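Local coordinates for protein aldehyde dehydrogenase (Staphylococcus aureus, PDB 6K10) that catalyses the NAD-dependent oxidation of 4,4'-diaponeurosporen-4-al to 4,4'-diaponeurosporenoic acid, a step in the biosynthesis of the virulence-associated carotenoid staphyloxanthin, at residues T114-A119 and D189-T194; D227-I232 and L375-E380; A247-V252 and E343-I348; P254-V259 and P350-Q355. The protein carries 1 engineered substitution. All blocks are in the same frame, centred on the assembly; numbering follows the deposited sequence.

Contact 1 of 4, residues T114-A119 and D189-T194; sequences TVLIIA and DYVFFT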
loop_
_atom_site.group_PDB
_atom_site.type_symbol
_atom_site.label_atom_id
_atom_site.label_comp_id
_atom_site.label_asym_id
_atom_site.label_seq_id
_atom_site.Cartn_x
_atom_site.Cartn_y
_atom_site.Cartn_z
ATOM N N THR A 114 -8.968 13.870 3.632
ATOM C CA THR A 114 -9.349 14.504 2.376
ATOM C C THR A 114 -8.468 13.938 1.268
ATOM O O THR A 114 -7.239 14.036 1.340
ATOM C CB THR A 114 -9.201 16.022 2.473
ATOM O OG1 THR A 114 -10.076 16.521 3.493
ATOM C CG2 THR A 114 -9.543 16.681 1.145
ATOM N N VAL A 115 -9.095 13.347 0.250
ATOM C CA VAL A 115 -8.371 12.593 -0.765
ATOM C C VAL A 115 -8.580 13.228 -2.134
ATOM O O VAL A 115 -9.532 13.977 -2.371
ATOM C CB VAL A 115 -8.788 11.106 -0.789
ATOM C CG1 VAL A 115 -8.698 10.507 0.605
ATOM C CG2 VAL A 115 -10.196 10.949 -1.355
ATOM N N LEU A 116 -7.662 12.910 -3.045
ATOM C CA LEU A 116 -7.672 13.405 -4.413
ATOM C C LEU A 116 -7.838 12.233 -5.368
ATOM O O LEU A 116 -7.156 11.213 -5.228
ATOM C CB LEU A 116 -6.378 14.162 -4.730
ATOM C CG LEU A 116 -6.190 14.644 -6.170
ATOM C CD1 LEU A 116 -7.327 15.566 -6.601
ATOM C CD2 LEU A 116 -4.842 15.329 -6.335
ATOM N N ILE A 117 -8.738 12.382 -6.338
ATOM C CA ILE A 117 -8.992 11.363 -7.349
ATOM C C ILE A 117 -8.802 11.999 -8.718
ATOM O O ILE A 117 -9.495 12.965 -9.062
ATOM C CB ILE A 117 -10.400 10.763 -7.213
ATOM C CG1 ILE A 117 -10.534 10.022 -5.881
ATOM C CG2 ILE A 117 -10.698 9.830 -8.377
ATOM C CD1 ILE A 117 -11.937 9.558 -5.577
ATOM N N ILE A 118 -7.864 11.461 -9.495
ATOM C CA ILE A 118 -7.568 11.934 -10.844
ATOM C C ILE A 118 -7.987 10.852 -11.827
ATOM O O ILE A 118 -7.582 9.693 -11.689
ATOM C CB ILE A 118 -6.076 12.273 -11.012
ATOM C CG1 ILE A 118 -5.642 13.336 -10.005
ATOM C CG2 ILE A 118 -5.783 12.725 -12.436
ATOM C CD1 ILE A 118 -4.133 13.444 -9.854
ATOM N N ALA A 119 -8.784 11.229 -12.825
ATOM C CA ALA A 119 -9.286 10.247 -13.770
ATOM C C ALA A 119 -8.951 10.632 -15.204
ATOM O O ALA A 119 -9.002 11.814 -15.553
ATOM C CB ALA A 119 -10.799 10.082 -13.636
ATOM N N ASP A 189 -4.550 13.842 2.051
ATOM C CA ASP A 189 -4.267 12.671 2.869
ATOM C C ASP A 189 -4.131 11.396 2.046
ATOM O O ASP A 189 -3.624 10.394 2.563
ATOM C CB ASP A 189 -5.353 12.500 3.936
ATOM C CG ASP A 189 -5.481 13.722 4.832
ATOM O OD1 ASP A 189 -4.532 13.996 5.597
ATOM O OD2 ASP A 189 -6.522 14.409 4.768
ATOM N N TYR A 190 -4.562 11.414 0.786
ATOM C CA TYR A 190 -4.361 10.302 -0.131
ATOM C C TYR A 190 -4.558 10.813 -1.550
ATOM O O TYR A 190 -5.367 11.714 -1.790
ATOM C CB TYR A 190 -5.323 9.143 0.162
ATOM C CG TYR A 190 -4.820 7.808 -0.327
ATOM C CD1 TYR A 190 -5.022 7.407 -1.641
ATOM C CD2 TYR A 190 -4.137 6.950 0.523
ATOM C CE1 TYR A 190 -4.556 6.187 -2.096
ATOM C CE2 TYR A 190 -3.669 5.728 0.080
ATOM C CZ TYR A 190 -3.881 5.350 -1.227
ATOM O OH TYR A 190 -3.411 4.132 -1.661
ATOM N N VAL A 191 -3.810 10.237 -2.490
ATOM C CA VAL A 191 -3.935 10.575 -3.904
ATOM C C VAL A 191 -4.170 9.295 -4.694
ATOM O O VAL A 191 -3.389 8.344 -4.585
ATOM C CB VAL A 191 -2.687 11.312 -4.430
ATOM C CG1 VAL A 191 -2.783 11.492 -5.932
ATOM C CG2 VAL A 191 -2.542 12.659 -3.740
ATOM N N PHE A 192 -5.242 9.269 -5.480
ATOM C CA PHE A 192 -5.584 8.144 -6.344
ATOM C C PHE A 192 -5.513 8.624 -7.785
ATOM O O PHE A 192 -6.215 9.570 -8.152
ATOM C CB PHE A 192 -6.980 7.593 -6.009
ATOM C CG PHE A 192 -7.325 6.315 -6.736
ATOM C CD1 PHE A 192 -7.613 6.321 -8.096
ATOM C CD2 PHE A 192 -7.359 5.110 -6.060
ATOM C CE1 PHE A 192 -7.924 5.152 -8.760
ATOM C CE2 PHE A 192 -7.673 3.935 -6.724
ATOM C CZ PHE A 192 -7.956 3.959 -8.074
ATOM N N PHE A 193 -4.677 7.973 -8.596
ATOM C CA PHE A 193 -4.411 8.410 -9.960
ATOM C C PHE A 193 -4.513 7.245 -10.935
ATOM O O PHE A 193 -3.911 6.192 -10.712
ATOM C CB PHE A 193 -3.028 9.062 -10.070
ATOM C CG PHE A 193 -2.573 9.256 -11.488
ATOM C CD1 PHE A 193 -2.934 10.387 -12.193
ATOM C CD2 PHE A 193 -1.780 8.306 -12.119
ATOM C CE1 PHE A 193 -2.530 10.566 -13.495
ATOM C CE2 PHE A 193 -1.377 8.480 -13.423
ATOM C CZ PHE A 193 -1.744 9.615 -14.112
ATOM N N THR A 194 -5.261 7.449 -12.019
ATOM C CA THR A 194 -5.266 6.563 -13.176
ATOM C C THR A 194 -4.901 7.390 -14.396
ATOM O O THR A 194 -5.511 8.435 -14.640
ATOM C CB THR A 194 -6.636 5.900 -13.386
ATOM O OG1 THR A 194 -7.004 5.169 -12.212
ATOM C CG2 THR A 194 -6.605 4.940 -14.573
HETATM O O HOH W 1 -8.899 7.235 -11.360
#
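The carbonyl oxygen of Ile-118 is gripped twice: Thr-194 N donates to Ile-118 O at 3.2 Å, and a water that also donates a proton to it accepts one from Thr-194 OG1. The water thus ties the threonine hydroxyl to the neighbouring strand. Earlier in the pair the bonds are shorter, Phe-192 N to Leu-116 O spanning 2.7 Å and Ile-118 N to Phe-192 O 2.8 Å. At the start Asp-189 extends the ladder with its side chain: OD2 takes the N-H of Thr-114 (2.8 Å, 177°) on its anti lone pair, while Asp-189 N gives back to Thr-114 O. Apolar residues suit both faces. Ile-118 brings CG2 to the edge of the Phe-193 ring, 3.7 Å from CD1; CG2 is anti to the backbone N (CG1 at chi1 -58°), and both residues pack on Val-203 of helix 197-209. On the other face Val-115 CG1 meets Tyr-190 CB at 3.7 Å, and the tyrosine hydroxyl goes on to Thr-215. There Val-115, Ile-117 and Phe-192 lie against helix 126-138. This is the buried parallel part of the mixed sheet of a Rossmann-like, NAD-binding domain, its Thr-194 end bordering predicted active-site Glu-217.

Contact 2 of 4, residues D227-I232 and L375-E380; sequences DETANI and LFSEDE. With EDO (1,2-ethanediol), chain B.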
loop_
_atom_site.group_PDB
_atom_site.type_symbol
_atom_site.label_atom_id
_atom_site.label_comp_id
_atom_site.label_asym_id
_atom_site.label_seq_id
_atom_site.Cartn_x
_atom_site.Cartn_y
_atom_site.Cartn_z
ATOM N N ASP A 227 -0.265 -19.704 -27.889
ATOM C CA ASP A 227 0.628 -20.803 -28.215
ATOM C C ASP A 227 -0.052 -21.798 -29.151
ATOM O O ASP A 227 -1.223 -21.654 -29.511
ATOM C CB ASP A 227 1.175 -21.463 -26.937
ATOM C CG ASP A 227 0.215 -22.438 -26.254
ATOM O OD1 ASP A 227 -0.842 -22.819 -26.804
ATOM O OD2 ASP A 227 0.555 -22.847 -25.124
ATOM N N GLU A 228 0.711 -22.816 -29.559
ATOM C CA GLU A 228 0.278 -23.717 -30.619
ATOM C C GLU A 228 -0.868 -24.632 -30.208
ATOM O O GLU A 228 -1.449 -25.284 -31.083
ATOM C CB GLU A 228 1.464 -24.550 -31.108
ATOM C CG GLU A 228 2.151 -25.388 -30.036
ATOM C CD GLU A 228 3.282 -24.649 -29.342
ATOM O OE1 GLU A 228 3.141 -23.432 -29.103
ATOM O OE2 GLU A 228 4.316 -25.285 -29.043
ATOM N N THR A 229 -1.211 -24.695 -28.922
ATOM C CA THR A 229 -2.327 -25.513 -28.462
ATOM C C THR A 229 -3.627 -24.728 -28.330
ATOM O O THR A 229 -4.660 -25.321 -28.000
ATOM C CB THR A 229 -1.999 -26.161 -27.111
ATOM O OG1 THR A 229 -1.996 -25.160 -26.083
ATOM C CG2 THR A 229 -0.638 -26.832 -27.160
ATOM N N ALA A 230 -3.605 -23.425 -28.585
ATOM C CA ALA A 230 -4.761 -22.583 -28.307
ATOM C C ALA A 230 -5.942 -22.933 -29.205
ATOM O O ALA A 230 -5.783 -23.394 -30.339
ATOM C CB ALA A 230 -4.400 -21.108 -28.488
ATOM N N ASN A 231 -7.143 -22.709 -28.676
ATOM C CA ASN A 231 -8.363 -22.717 -29.479
ATOM C C ASN A 231 -8.388 -21.399 -30.240
ATOM O O ASN A 231 -8.701 -20.350 -29.675
ATOM C CB ASN A 231 -9.593 -22.882 -28.593
ATOM C CG ASN A 231 -10.872 -23.064 -29.390
ATOM O OD1 ASN A 231 -11.070 -22.436 -30.430
ATOM N ND2 ASN A 231 -11.751 -23.930 -28.899
ATOM N N ILE A 232 -8.061 -21.454 -31.533
ATOM C CA ILE A 232 -7.754 -20.236 -32.281
ATOM C C ILE A 232 -8.992 -19.363 -32.444
ATOM O O ILE A 232 -8.934 -18.142 -32.257
ATOM C CB ILE A 232 -7.126 -20.589 -33.640
ATOM C CG1 ILE A 232 -5.844 -21.398 -33.434
ATOM C CG2 ILE A 232 -6.847 -19.328 -34.438
ATOM C CD1 ILE A 232 -4.713 -20.604 -32.810
ATOM N N LEU A 375 -2.815 -15.198 -21.767
ATOM C CA LEU A 375 -2.274 -16.396 -22.390
ATOM C C LEU A 375 -3.421 -17.247 -22.898
ATOM O O LEU A 375 -4.349 -17.552 -22.143
ATOM C CB LEU A 375 -1.417 -17.205 -21.412
ATOM C CG LEU A 375 -1.065 -18.612 -21.902
ATOM C CD1 LEU A 375 -0.138 -18.552 -23.109
ATOM C CD2 LEU A 375 -0.447 -19.435 -20.789
ATOM N N PHE A 376 -3.360 -17.620 -24.171
ATOM C CA PHE A 376 -4.308 -18.553 -24.763
ATOM C C PHE A 376 -3.582 -19.861 -25.016
ATOM O O PHE A 376 -2.632 -19.909 -25.808
ATOM C CB PHE A 376 -4.928 -17.990 -26.044
ATOM C CG PHE A 376 -5.956 -16.928 -25.782
ATOM C CD1 PHE A 376 -5.580 -15.606 -25.644
ATOM C CD2 PHE A 376 -7.291 -17.261 -25.624
ATOM C CE1 PHE A 376 -6.521 -14.625 -25.379
ATOM C CE2 PHE A 376 -8.236 -16.286 -25.362
ATOM C CZ PHE A 376 -7.851 -14.966 -25.239
ATOM N N SER A 377 -4.018 -20.907 -24.319
ATOM C CA SER A 377 -3.345 -22.194 -24.322
ATOM C C SER A 377 -4.280 -23.231 -23.734
ATOM O O SER A 377 -5.096 -22.920 -22.864
ATOM C CB SER A 377 -2.038 -22.139 -23.516
ATOM O OG SER A 377 -1.396 -23.406 -23.473
ATOM N N GLU A 378 -4.159 -24.459 -24.230
ATOM C CA GLU A 378 -4.792 -25.615 -23.618
ATOM C C GLU A 378 -3.791 -26.448 -22.832
ATOM O O GLU A 378 -4.134 -27.527 -22.336
ATOM C CB GLU A 378 -5.480 -26.459 -24.691
ATOM C CG GLU A 378 -6.532 -25.693 -25.486
ATOM C CD GLU A 378 -7.650 -25.174 -24.611
ATOM O OE1 GLU A 378 -8.000 -25.873 -23.640
ATOM O OE2 GLU A 378 -8.174 -24.075 -24.891
ATOM N N ASP A 379 -2.563 -25.958 -22.706
ATOM C CA ASP A 379 -1.468 -26.669 -22.053
ATOM C C ASP A 379 -1.352 -26.143 -20.625
ATOM O O ASP A 379 -0.851 -25.040 -20.394
ATOM C CB ASP A 379 -0.180 -26.482 -22.853
ATOM C CG ASP A 379 1.044 -27.085 -22.177
ATOM O OD1 ASP A 379 0.921 -27.732 -21.115
ATOM O OD2 ASP A 379 2.147 -26.915 -22.733
ATOM N N GLU A 380 -1.826 -26.954 -19.672
ATOM C CA GLU A 380 -1.732 -26.651 -18.246
ATOM C C GLU A 380 -0.361 -26.132 -17.840
ATOM O O GLU A 380 -0.244 -25.118 -17.144
ATOM C CB GLU A 380 -2.041 -27.913 -17.439
ATOM C CG GLU A 380 -3.432 -28.005 -16.872
ATOM C CD GLU A 380 -3.672 -29.350 -16.222
ATOM O OE1 GLU A 380 -3.223 -29.541 -15.072
ATOM O OE2 GLU A 380 -4.293 -30.223 -16.866
HETATM C C1 EDO B . -10.286 -24.850 -21.966
HETATM O O1 EDO B . -9.419 -23.718 -21.836
HETATM C C2 EDO B . -9.862 -25.947 -21.001
HETATM O O2 EDO B . -11.028 -26.458 -20.348
HETATM O O HOH W 2 1.827 -25.483 -25.176
HETATM O O HOH W 3 -6.957 -21.982 -25.770
#
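A type I turn from Asp-227 to Ala-230, overlaid by an Asx turn at Asp-227, meets an ST turn at Ser-377 just where strands 223-226 and 372-376 end. Asp-227 N continues the strand pairing by donating to Phe-376 O at 3.2 Å. Its carboxylate then serves both loops. OD2 receives the hydroxyl of Ser-377 on its syn side at 2.6 Å, 28° out of the carboxylate plane; OD1 accepts from Thr-229 OG1, also on the syn side, and from Thr-229 N above the plane. Two donors on one oxygen hold the carboxylate's rotation. Thr-229 OG1, which lies between its own N and carbonyl carbon (chi1 71°), accepts Glu-378 N at 2.9 Å. Ser-377 OG in turn accepts Asp-379 N at 2.9 Å, so a short hydroxyl side chain suits this place by both giving and receiving. A water bridges Asp-227 OD2 and Asp-379 OD2, 5.0 Å apart, and probably eases the repulsion of two carboxylates. Ala-230 is small enough to lay CB 3.4 Å from Phe-376 O. At the subunit boundary Glu-378 OE2 is hydrogen-bonded to Thr-442 OG1 of the second subunit. Asn-231 and Asp-379, the latter with weak capping bonds, stand at N-cap positions, marking strand-to-helix turns of an alpha/beta sheet.

Contact 3 of 4, residues A247-V252 and E343-I348; sequences AGQTSV and EIFGPI. Engineered in segment 247-252: Ser-251 (natural residue Cys).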
loop_
_atom_site.group_PDB
_atom_site.type_symbol
_atom_site.label_atom_id
_atom_site.label_comp_id
_atom_site.label_asym_id
_atom_site.label_seq_id
_atom_site.Cartn_x
_atom_site.Cartn_y
_atom_site.Cartn_z
ATOM N N ALA A 247 -12.676 1.081 -28.756
ATOM C CA ALA A 247 -11.728 1.338 -29.841
ATOM C C ALA A 247 -10.282 1.183 -29.373
ATOM O O ALA A 247 -9.385 1.909 -29.804
ATOM C CB ALA A 247 -11.955 2.721 -30.458
ATOM N N GLY A 248 -10.052 0.231 -28.473
ATOM C CA GLY A 248 -8.713 -0.051 -27.998
ATOM C C GLY A 248 -8.193 0.870 -26.918
ATOM O O GLY A 248 -7.049 0.694 -26.479
ATOM N N GLN A 249 -8.990 1.831 -26.463
ATOM C CA GLN A 249 -8.536 2.816 -25.483
ATOM C C GLN A 249 -8.766 2.273 -24.070
ATOM O O GLN A 249 -9.596 2.753 -23.298
ATOM C CB GLN A 249 -9.241 4.145 -25.722
ATOM C CG GLN A 249 -9.032 4.648 -27.150
ATOM C CD GLN A 249 -9.921 5.817 -27.519
ATOM O OE1 GLN A 249 -9.450 6.943 -27.680
ATOM N NE2 GLN A 249 -11.214 5.552 -27.675
ATOM N N THR A 250 -7.988 1.242 -23.745
ATOM C CA THR A 250 -8.105 0.531 -22.480
ATOM C C THR A 250 -6.715 0.144 -21.998
ATOM O O THR A 250 -5.890 -0.333 -22.781
ATOM C CB THR A 250 -8.979 -0.723 -22.624
ATOM O OG1 THR A 250 -10.215 -0.373 -23.259
ATOM C CG2 THR A 250 -9.272 -1.337 -21.264
ATOM N N SER A 251 -6.464 0.351 -20.703
ATOM C CA SER A 251 -5.147 0.045 -20.160
ATOM C C SER A 251 -4.874 -1.452 -20.112
ATOM O O SER A 251 -3.708 -1.861 -20.113
ATOM C CB SER A 251 -5.000 0.663 -18.770
ATOM O OG SER A 251 -5.940 0.113 -17.865
ATOM N N VAL A 252 -5.914 -2.279 -20.083
ATOM C CA VAL A 252 -5.752 -3.727 -20.086
ATOM C C VAL A 252 -6.166 -4.325 -21.430
ATOM O O VAL A 252 -6.360 -5.534 -21.540
ATOM C CB VAL A 252 -6.514 -4.377 -18.919
ATOM C CG1 VAL A 252 -6.028 -3.810 -17.588
ATOM C CG2 VAL A 252 -8.001 -4.161 -19.073
ATOM N N GLU A 343 2.773 2.484 -25.910
ATOM C CA GLU A 343 1.452 1.938 -25.630
ATOM C C GLU A 343 0.481 2.417 -26.699
ATOM O O GLU A 343 0.296 3.623 -26.887
ATOM C CB GLU A 343 0.981 2.362 -24.238
ATOM C CG GLU A 343 -0.406 1.845 -23.860
ATOM C CD GLU A 343 -0.738 2.060 -22.391
ATOM O OE1 GLU A 343 0.074 2.688 -21.678
ATOM O OE2 GLU A 343 -1.809 1.593 -21.946
ATOM N N ILE A 344 -0.124 1.470 -27.414
ATOM C CA ILE A 344 -0.918 1.818 -28.589
ATOM C C ILE A 344 -2.166 2.592 -28.185
ATOM O O ILE A 344 -2.456 3.660 -28.738
ATOM C CB ILE A 344 -1.264 0.551 -29.387
ATOM C CG1 ILE A 344 0.027 -0.145 -29.817
ATOM C CG2 ILE A 344 -2.128 0.890 -30.587
ATOM C CD1 ILE A 344 -0.188 -1.504 -30.398
ATOM N N PHE A 345 -2.915 2.070 -27.215
ATOM C CA PHE A 345 -4.131 2.710 -26.717
ATOM C C PHE A 345 -5.070 3.053 -27.871
ATOM O O PHE A 345 -5.608 4.158 -27.971
ATOM C CB PHE A 345 -3.793 3.951 -25.888
ATOM C CG PHE A 345 -4.556 4.047 -24.597
ATOM C CD1 PHE A 345 -4.249 3.213 -23.534
ATOM C CD2 PHE A 345 -5.567 4.979 -24.442
ATOM C CE1 PHE A 345 -4.945 3.301 -22.342
ATOM C CE2 PHE A 345 -6.267 5.073 -23.251
ATOM C CZ PHE A 345 -5.956 4.231 -22.201
ATOM N N GLY A 346 -5.244 2.086 -28.768
ATOM C CA GLY A 346 -6.051 2.260 -29.949
ATOM C C GLY A 346 -6.279 0.942 -30.661
ATOM O O GLY A 346 -5.758 -0.102 -30.260
ATOM N N PRO A 347 -7.058 0.968 -31.751
ATOM C CA PRO A 347 -7.488 -0.264 -32.425
ATOM C C PRO A 347 -6.488 -0.782 -33.458
ATOM O O PRO A 347 -6.863 -1.177 -34.569
ATOM C CB PRO A 347 -8.803 0.152 -33.075
ATOM C CG PRO A 347 -8.567 1.589 -33.438
ATOM C CD PRO A 347 -7.646 2.164 -32.382
ATOM N N ILE A 348 -5.210 -0.778 -33.102
ATOM C CA ILE A 348 -4.155 -1.373 -33.912
ATOM C C ILE A 348 -3.583 -2.544 -33.130
ATOM O O ILE A 348 -3.164 -2.379 -31.977
ATOM C CB ILE A 348 -3.056 -0.352 -34.256
ATOM C CG1 ILE A 348 -3.663 0.890 -34.910
ATOM C CG2 ILE A 348 -2.026 -0.984 -35.173
ATOM C CD1 ILE A 348 -2.652 1.978 -35.205
HETATM O O HOH W 4 -6.411 6.928 -27.903
HETATM O O HOH W 5 -3.104 -0.248 -23.155
HETATM O O HOH W 6 -1.412 -0.586 -20.239
#
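Phe-345 lays its ring along the backbone of Gln-249 and Thr-250, and one face carries Gln-249 C and Thr-250 N, 3.8 Å and 3.9 Å above the Phe-345 ring plane and set toward the rim. Its chi1 of -134° falls away from the staggered positions, and with it CE1 comes 3.6 Å from Thr-250 C. Gln-249 holds CG beside its own backbone N (chi1 -56°) and runs extended from there; CG passes 3.6 Å from Phe-345 O, and a water donates to both Gln-249 OE1 and that carbonyl. The amide is further fixed by Arg-291 O and Val-293 N. Gly-248, lacking a side chain, lets its CA come 4.0 Å from Gly-346 CA, while Gly-346 leaves room for the neighbouring proline ring. Pro-347 CD lies 3.1 Å from Ala-247 O. Glu-343, with CG anti to the backbone N (chi1 179°), stretches straight toward Ser-251, an engineered residue replacing the natural cysteine at the predicted active site. Glu-343 OE1 accepts Gly-220 N; one water lies between Glu-343 OE2 and Thr-250 O, another between OE2 and Ser-251 O. No direct hydrogen bond joins the loops, so the Phe-345 ring and waters carry the link beside the predicted active-site residue.

Contact 4 of 4, residues P254-V259 and P350-Q355; sequences PDYILV and PILTYQ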
loop_
_atom_site.group_PDB
_atom_site.type_symbol
_atom_site.label_atom_id
_atom_site.label_comp_id
_atom_site.label_asym_id
_atom_site.label_seq_id
_atom_site.Cartn_x
_atom_site.Cartn_y
_atom_site.Cartn_z
ATOM N N PRO A 254 -5.506 -5.861 -25.017
ATOM C CA PRO A 254 -4.377 -6.485 -25.716
ATOM C C PRO A 254 -3.606 -5.447 -26.515
ATOM O O PRO A 254 -4.134 -4.846 -27.455
ATOM C CB PRO A 254 -5.061 -7.509 -26.626
ATOM C CG PRO A 254 -6.268 -7.910 -25.845
ATOM C CD PRO A 254 -6.751 -6.630 -25.199
ATOM N N ASP A 255 -2.362 -5.200 -26.110
ATOM C CA ASP A 255 -1.559 -4.267 -26.888
ATOM C C ASP A 255 -0.969 -4.945 -28.119
ATOM O O ASP A 255 -1.128 -4.447 -29.236
ATOM C CB ASP A 255 -0.450 -3.658 -26.025
ATOM C CG ASP A 255 0.312 -2.566 -26.752
ATOM O OD1 ASP A 255 1.236 -2.891 -27.530
ATOM O OD2 ASP A 255 -0.035 -1.378 -26.562
ATOM N N TYR A 256 -0.307 -6.084 -27.936
ATOM C CA TYR A 256 0.296 -6.821 -29.037
ATOM C C TYR A 256 0.159 -8.313 -28.785
ATOM O O TYR A 256 -0.129 -8.749 -27.671
ATOM C CB TYR A 256 1.772 -6.428 -29.237
ATOM C CG TYR A 256 2.662 -6.760 -28.055
ATOM C CD1 TYR A 256 2.843 -5.850 -27.021
ATOM C CD2 TYR A 256 3.336 -7.975 -27.982
ATOM C CE1 TYR A 256 3.653 -6.139 -25.943
ATOM C CE2 TYR A 256 4.153 -8.277 -26.903
ATOM C CZ TYR A 256 4.309 -7.354 -25.887
ATOM O OH TYR A 256 5.120 -7.644 -24.813
ATOM N N ILE A 257 0.384 -9.094 -29.839
ATOM C CA ILE A 257 0.239 -10.543 -29.795
ATOM C C ILE A 257 1.592 -11.189 -30.068
ATOM O O ILE A 257 2.295 -10.802 -31.007
ATOM C CB ILE A 257 -0.817 -11.036 -30.804
ATOM C CG1 ILE A 257 -2.174 -10.388 -30.515
ATOM C CG2 ILE A 257 -0.913 -12.568 -30.791
ATOM C CD1 ILE A 257 -3.358 -11.006 -31.261
ATOM N N LEU A 258 1.962 -12.152 -29.227
ATOM C CA LEU A 258 3.054 -13.084 -29.481
ATOM C C LEU A 258 2.396 -14.426 -29.760
ATOM O O LEU A 258 1.857 -15.054 -28.842
ATOM C CB LEU A 258 4.000 -13.171 -28.284
ATOM C CG LEU A 258 4.922 -11.983 -28.022
ATOM C CD1 LEU A 258 5.457 -12.065 -26.606
ATOM C CD2 LEU A 258 6.069 -11.929 -29.025
ATOM N N VAL A 259 2.401 -14.846 -31.025
ATOM C CA VAL A 259 1.747 -16.081 -31.441
ATOM C C VAL A 259 2.805 -17.055 -31.938
ATOM O O VAL A 259 3.772 -16.654 -32.592
ATOM C CB VAL A 259 0.671 -15.828 -32.524
ATOM C CG1 VAL A 259 1.278 -15.255 -33.805
ATOM C CG2 VAL A 259 -0.117 -17.103 -32.820
ATOM N N PRO A 350 -0.731 -5.340 -33.397
ATOM C CA PRO A 350 0.417 -5.973 -34.056
ATOM C C PRO A 350 0.568 -7.423 -33.624
ATOM O O PRO A 350 0.309 -7.782 -32.473
ATOM C CB PRO A 350 1.608 -5.132 -33.582
ATOM C CG PRO A 350 1.155 -4.515 -32.303
ATOM C CD PRO A 350 -0.329 -4.339 -32.397
ATOM N N ILE A 351 1.007 -8.255 -34.563
ATOM C CA ILE A 351 1.147 -9.691 -34.347
ATOM C C ILE A 351 2.600 -10.071 -34.611
ATOM O O ILE A 351 3.094 -9.912 -35.733
ATOM C CB ILE A 351 0.191 -10.489 -35.245
ATOM C CG1 ILE A 351 -1.262 -10.155 -34.892
ATOM C CG2 ILE A 351 0.447 -11.982 -35.120
ATOM C CD1 ILE A 351 -2.266 -10.635 -35.911
ATOM N N LEU A 352 3.278 -10.559 -33.576
ATOM C CA LEU A 352 4.654 -11.026 -33.665
ATOM C C LEU A 352 4.695 -12.531 -33.433
ATOM O O LEU A 352 3.893 -13.075 -32.670
ATOM C CB LEU A 352 5.557 -10.330 -32.637
ATOM C CG LEU A 352 5.778 -8.814 -32.679
ATOM C CD1 LEU A 352 4.581 -8.040 -32.136
ATOM C CD2 LEU A 352 7.044 -8.449 -31.913
ATOM N N THR A 353 5.638 -13.202 -34.086
ATOM C CA THR A 353 5.768 -14.646 -33.958
ATOM C C THR A 353 6.929 -15.019 -33.045
ATOM O O THR A 353 7.896 -14.269 -32.896
ATOM C CB THR A 353 5.970 -15.312 -35.320
ATOM O OG1 THR A 353 7.233 -14.917 -35.866
ATOM C CG2 THR A 353 4.883 -14.900 -36.258
ATOM N N TYR A 354 6.817 -16.197 -32.437
ATOM C CA TYR A 354 7.883 -16.770 -31.631
ATOM C C TYR A 354 7.952 -18.262 -31.919
ATOM O O TYR A 354 6.989 -18.863 -32.400
ATOM C CB TYR A 354 7.666 -16.495 -30.132
ATOM C CG TYR A 354 6.544 -17.286 -29.488
ATOM C CD1 TYR A 354 6.777 -18.544 -28.950
ATOM C CD2 TYR A 354 5.256 -16.770 -29.409
ATOM C CE1 TYR A 354 5.764 -19.270 -28.356
ATOM C CE2 TYR A 354 4.232 -17.492 -28.814
ATOM C CZ TYR A 354 4.495 -18.741 -28.292
ATOM O OH TYR A 354 3.492 -19.470 -27.698
ATOM N N GLN A 355 9.105 -18.863 -31.630
ATOM C CA GLN A 355 9.287 -20.286 -31.896
ATOM C C GLN A 355 9.144 -21.151 -30.653
ATOM O O GLN A 355 8.722 -22.306 -30.759
ATOM C CB GLN A 355 10.656 -20.544 -32.539
ATOM C CG GLN A 355 10.743 -20.106 -33.986
ATOM C CD GLN A 355 11.900 -20.756 -34.726
#
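Tyr-256 to Val-259 and Pro-350 to Tyr-354 form a parallel beta ladder in the second alpha/beta sheet of the enzyme, the one belonging to the catalytic domain. Its middle is the tight part: Leu-352 N donates to Ile-257 O at 2.8 Å and Val-259 N to Leu-352 O at the same length. Branched aliphatic residues suit this place, since each covers one face of the sheet. Val-259 CG1, placed between its own N and carbonyl carbon (chi1 63°), crosses to Ile-351 CG2 at 3.6 Å, and this face is roofed by Leu-267 and Ile-268 of helix 264-279. On the other face Leu-258 CD2 packs on Leu-352 CB, beneath helix 357-365. Pro-350, which has no N-H to give, uses its ring instead and sets CG 3.7 Å from Tyr-256 CB. Toward the end of the strands the contact loosens. Thr-353 is exposed and covers little of its neighbour, a site where a polar residue is at home, and the last rung, Tyr-354 N to Val-259 O, is longer at 3.1 Å and bent to 147°. The Tyr-354 ring nevertheless reaches across toward strand 223-226, presenting its edge to Leu-258 O, 3.4 Å from CE2.

Overall arrangement
From the N terminus, contact 1 closes first, joining 114-119 to 189-194 within the NAD-binding sheet before any other contact opens. The chain then enters the second sheet: contact 2 opens at 227-232, contact 3 at 247-252 and contact 4 at 254-259. Contact 3 closes at 343-348 and contact 4 at 350-355, so these two cross; both nest inside the loop that contact 2 finally closes at 375-380. Contacts 3 and 4 touch where Asp-255 OD2 probably accepts Ile-344 N, and Tyr-354 reaches from contact 4 to Asp-227 of contact 2. Contact 3 holds the predicted active-site Ser-251, and the Thr-194 end of contact 1 comes near it and near Glu-217.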